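Local coordinates for Sts-2 protein (Mus musculus, PDB 3D4I) that probably interferes with CBL-mediated down-regulation of receptor-type tyrosine kinases and, through this histidine phosphatase domain, shows acid-dependent phosphatase activity, at residues A94-R99 / V121-F126. Residues are numbered along the deposited sequence; the frame is centred on the assembly and turned at random.
Sequences ASPALR and VEPGIF
Pro96 wedges its ring between Val121, Pro123 and Phe126, showing how a proline can join two chain turns that leave neighbouring parallel strands. Its CB lies 3.7 Å from Val121 CG1, a methyl placed there because it stands anti to its own backbone N (chi1 179°), while Pro96 CD rests 3.5 Å from Pro123 CA. Pro96 CG approaches Phe126 CD1 obliquely at 3.9 Å, and in the plane of that ring Ala97 CB meets the CE1 edge. Were Pro96 exchanged for alanine, a gap would probably open among Val121, Pro123 and Phe126, and the phenyl ring would lose one of its neighbours. Next to this cluster, Ile125 CD1 comes within 3.7 Å of Ser95 N.

Farther out the contact turns polar. Glu122 N donates a nearly straight 2.9 Å bond to Ala94 O, which with Ala94's backbone bond to Arg120 flanks Val121 as in a parallel bridge. The Glu122 carboxylate turns back on its own loop, its OE2 accepting Gly124 N at 2.8 Å through the anti lone pair, while Tyr157 binds OE1. Ser95 OG passes the Phe126 ring edge, 3.4 Å from CD1, and bonds to His202.

Strands 89-94 and 119-121 end side by side at one margin of the histidine phosphatase sheet, joined through helix 98-111 (Ala97 its N-cap) in a beta-alpha-beta crossover; past 119-121 begins the long loop toward helix 143-148.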
ATOM      1  N   ALA A  94      -1.957  -0.593  22.480  1.00 18.46           N
ATOM      2  CA  ALA A  94      -1.911   0.492  21.501  1.00 18.15           C
ATOM      3  C   ALA A  94      -2.078   1.834  22.186  1.00 17.60           C
ATOM      4  O   ALA A  94      -2.837   1.962  23.149  1.00 18.22           O
ATOM      5  CB  ALA A  94      -3.029   0.310  20.444  1.00 17.74           C
ATOM      6  N   SER A  95      -1.392   2.836  21.662  1.00 17.66           N
ATOM      7  CA  SER A  95      -1.697   4.224  21.936  1.00 17.60           C
ATOM      8  C   SER A  95      -3.165   4.549  21.613  1.00 17.65           C
ATOM      9  O   SER A  95      -3.727   4.012  20.652  1.00 18.48           O
ATOM     10  CB  SER A  95      -0.762   5.100  21.103  1.00 18.65           C
ATOM     11  OG  SER A  95      -1.286   6.401  20.949  1.00 18.71           O
ATOM     12  N   PRO A  96      -3.805   5.414  22.425  1.00 17.58           N
ATOM     13  CA  PRO A  96      -5.222   5.773  22.186  1.00 17.22           C
ATOM     14  C   PRO A  96      -5.507   6.538  20.854  1.00 17.55           C
ATOM     15  O   PRO A  96      -6.686   6.672  20.455  1.00 17.28           O
ATOM     16  CB  PRO A  96      -5.571   6.640  23.410  1.00 17.49           C
ATOM     17  CG  PRO A  96      -4.243   7.253  23.837  1.00 16.55           C
ATOM     18  CD  PRO A  96      -3.259   6.095  23.615  1.00 16.66           C
ATOM     19  N   ALA A  97      -4.460   7.029  20.185  1.00 17.20           N
ATOM     20  CA  ALA A  97      -4.602   7.674  18.874  1.00 16.95           C
ATOM     21  C   ALA A  97      -5.265   6.730  17.873  1.00 17.19           C
ATOM     22  O   ALA A  97      -4.948   5.531  17.813  1.00 16.95           O
ATOM     23  CB  ALA A  97      -3.259   8.167  18.350  1.00 17.87           C
ATOM     24  N   LEU A  98      -6.198   7.261  17.087  1.00 16.41           N
ATOM     25  CA  LEU A  98      -6.924   6.437  16.128  1.00 16.57           C
ATOM     26  C   LEU A  98      -5.977   5.667  15.224  1.00 16.55           C
ATOM     27  O   LEU A  98      -6.163   4.483  15.010  1.00 17.67           O
ATOM     28  CB  LEU A  98      -7.849   7.320  15.261  1.00 16.40           C
ATOM     29  CG  LEU A  98      -8.700   6.621  14.198  1.00 16.17           C
ATOM     30  CD1 LEU A  98      -9.582   5.530  14.803  1.00 17.04           C
ATOM     31  CD2 LEU A  98      -9.549   7.680  13.443  1.00 17.21           C
ATOM     32  N   ARG A  99      -4.987   6.366  14.675  1.00 16.63           N
ATOM     33  CA  ARG A  99      -4.010   5.772  13.753  1.00 17.00           C
ATOM     34  C   ARG A  99      -3.314   4.547  14.345  1.00 17.10           C
ATOM     35  O   ARG A  99      -3.054   3.582  13.627  1.00 17.12           O
ATOM     36  CB  ARG A  99      -3.000   6.837  13.272  1.00 16.44           C
ATOM     37  CG  ARG A  99      -2.140   7.461  14.387  1.00 17.24           C
ATOM     38  CD  ARG A  99      -1.518   8.718  13.851  1.00 17.75           C
ATOM     39  NE  ARG A  99      -0.663   9.441  14.786  1.00 18.15           N
ATOM     40  CZ  ARG A  99      -1.045  10.397  15.628  1.00 17.49           C
ATOM     41  NH1 ARG A  99      -2.330  10.740  15.767  1.00 17.25           N
ATOM     42  NH2 ARG A  99      -0.120  10.998  16.365  1.00 17.21           N
ATOM     43  N   VAL A 121      -5.777  -0.522  25.288  1.00 21.25           N
ATOM     44  CA  VAL A 121      -5.457   0.873  25.004  1.00 21.22           C
ATOM     45  C   VAL A 121      -4.719   1.467  26.195  1.00 21.51           C
ATOM     46  O   VAL A 121      -5.236   1.498  27.329  1.00 21.38           O
ATOM     47  CB  VAL A 121      -6.700   1.708  24.598  1.00 21.18           C
ATOM     48  CG1 VAL A 121      -6.314   3.181  24.335  1.00 20.33           C
ATOM     49  CG2 VAL A 121      -7.358   1.124  23.367  1.00 21.40           C
ATOM     50  N   GLU A 122      -3.495   1.905  25.923  1.00 20.77           N
ATOM     51  CA  GLU A 122      -2.597   2.428  26.942  1.00 20.83           C
ATOM     52  C   GLU A 122      -2.194   3.860  26.617  1.00 20.06           C
ATOM     53  O   GLU A 122      -1.274   4.085  25.837  1.00 20.31           O
ATOM     54  CB  GLU A 122      -1.345   1.539  27.083  1.00 20.06           C
ATOM     55  CG  GLU A 122      -0.325   2.021  28.166  1.00 21.13           C
ATOM     56  CD  GLU A 122      -0.979   2.276  29.531  1.00 21.89           C
ATOM     57  OE1 GLU A 122      -1.441   1.299  30.130  1.00 21.10           O
ATOM     58  OE2 GLU A 122      -1.029   3.447  29.996  1.00 21.31           O
ATOM     59  N   PRO A 123      -2.883   4.845  27.204  1.00 20.36           N
ATOM     60  CA  PRO A 123      -2.407   6.225  27.049  1.00 20.48           C
ATOM     61  C   PRO A 123      -0.981   6.493  27.504  1.00 20.21           C
ATOM     62  O   PRO A 123      -0.394   7.471  27.070  1.00 20.99           O
ATOM     63  CB  PRO A 123      -3.403   7.034  27.890  1.00 20.13           C
ATOM     64  CG  PRO A 123      -4.641   6.224  27.819  1.00 20.07           C
ATOM     65  CD  PRO A 123      -4.159   4.801  27.942  1.00 20.27           C
ATOM     66  N   GLY A 124      -0.416   5.647  28.360  1.00 19.53           N
ATOM     67  CA  GLY A 124       0.979   5.811  28.769  1.00 18.78           C
ATOM     68  C   GLY A 124       1.986   5.640  27.631  1.00 19.29           C
ATOM     69  O   GLY A 124       3.154   6.014  27.779  1.00 17.62           O
ATOM     70  N   ILE A 125       1.536   5.114  26.491  1.00 18.70           N
ATOM     71  CA  ILE A 125       2.396   5.040  25.294  1.00 19.49           C
ATOM     72  C   ILE A 125       1.915   5.966  24.171  1.00 19.75           C
ATOM     73  O   ILE A 125       2.306   5.800  23.020  1.00 17.98           O
ATOM     74  CB  ILE A 125       2.609   3.557  24.768  1.00 19.59           C
ATOM     75  CG1 ILE A 125       1.288   2.938  24.265  1.00 20.39           C
ATOM     76  CG2 ILE A 125       3.313   2.717  25.863  1.00 20.95           C
ATOM     77  CD1 ILE A 125       1.372   1.443  23.758  1.00 19.17           C
ATOM     78  N   PHE A 126       1.067   6.948  24.522  1.00 19.43           N
ATOM     79  CA  PHE A 126       0.708   8.007  23.592  1.00 19.14           C
ATOM     80  C   PHE A 126       1.941   8.850  23.246  1.00 19.30           C
ATOM     81  O   PHE A 126       2.975   8.775  23.927  1.00 18.79           O
ATOM     82  CB  PHE A 126      -0.400   8.881  24.182  1.00 19.68           C
ATOM     83  CG  PHE A 126      -0.921   9.934  23.236  1.00 18.97           C
ATOM     84  CD1 PHE A 126      -1.594   9.577  22.070  1.00 20.51           C
ATOM     85  CD2 PHE A 126      -0.760  11.275  23.531  1.00 19.80           C
ATOM     86  CE1 PHE A 126      -2.076  10.546  21.198  1.00 20.64           C
ATOM     87  CE2 PHE A 126      -1.240  12.257  22.677  1.00 19.21           C
ATOM     88  CZ  PHE A 126      -1.919  11.886  21.507  1.00 19.95           C
TER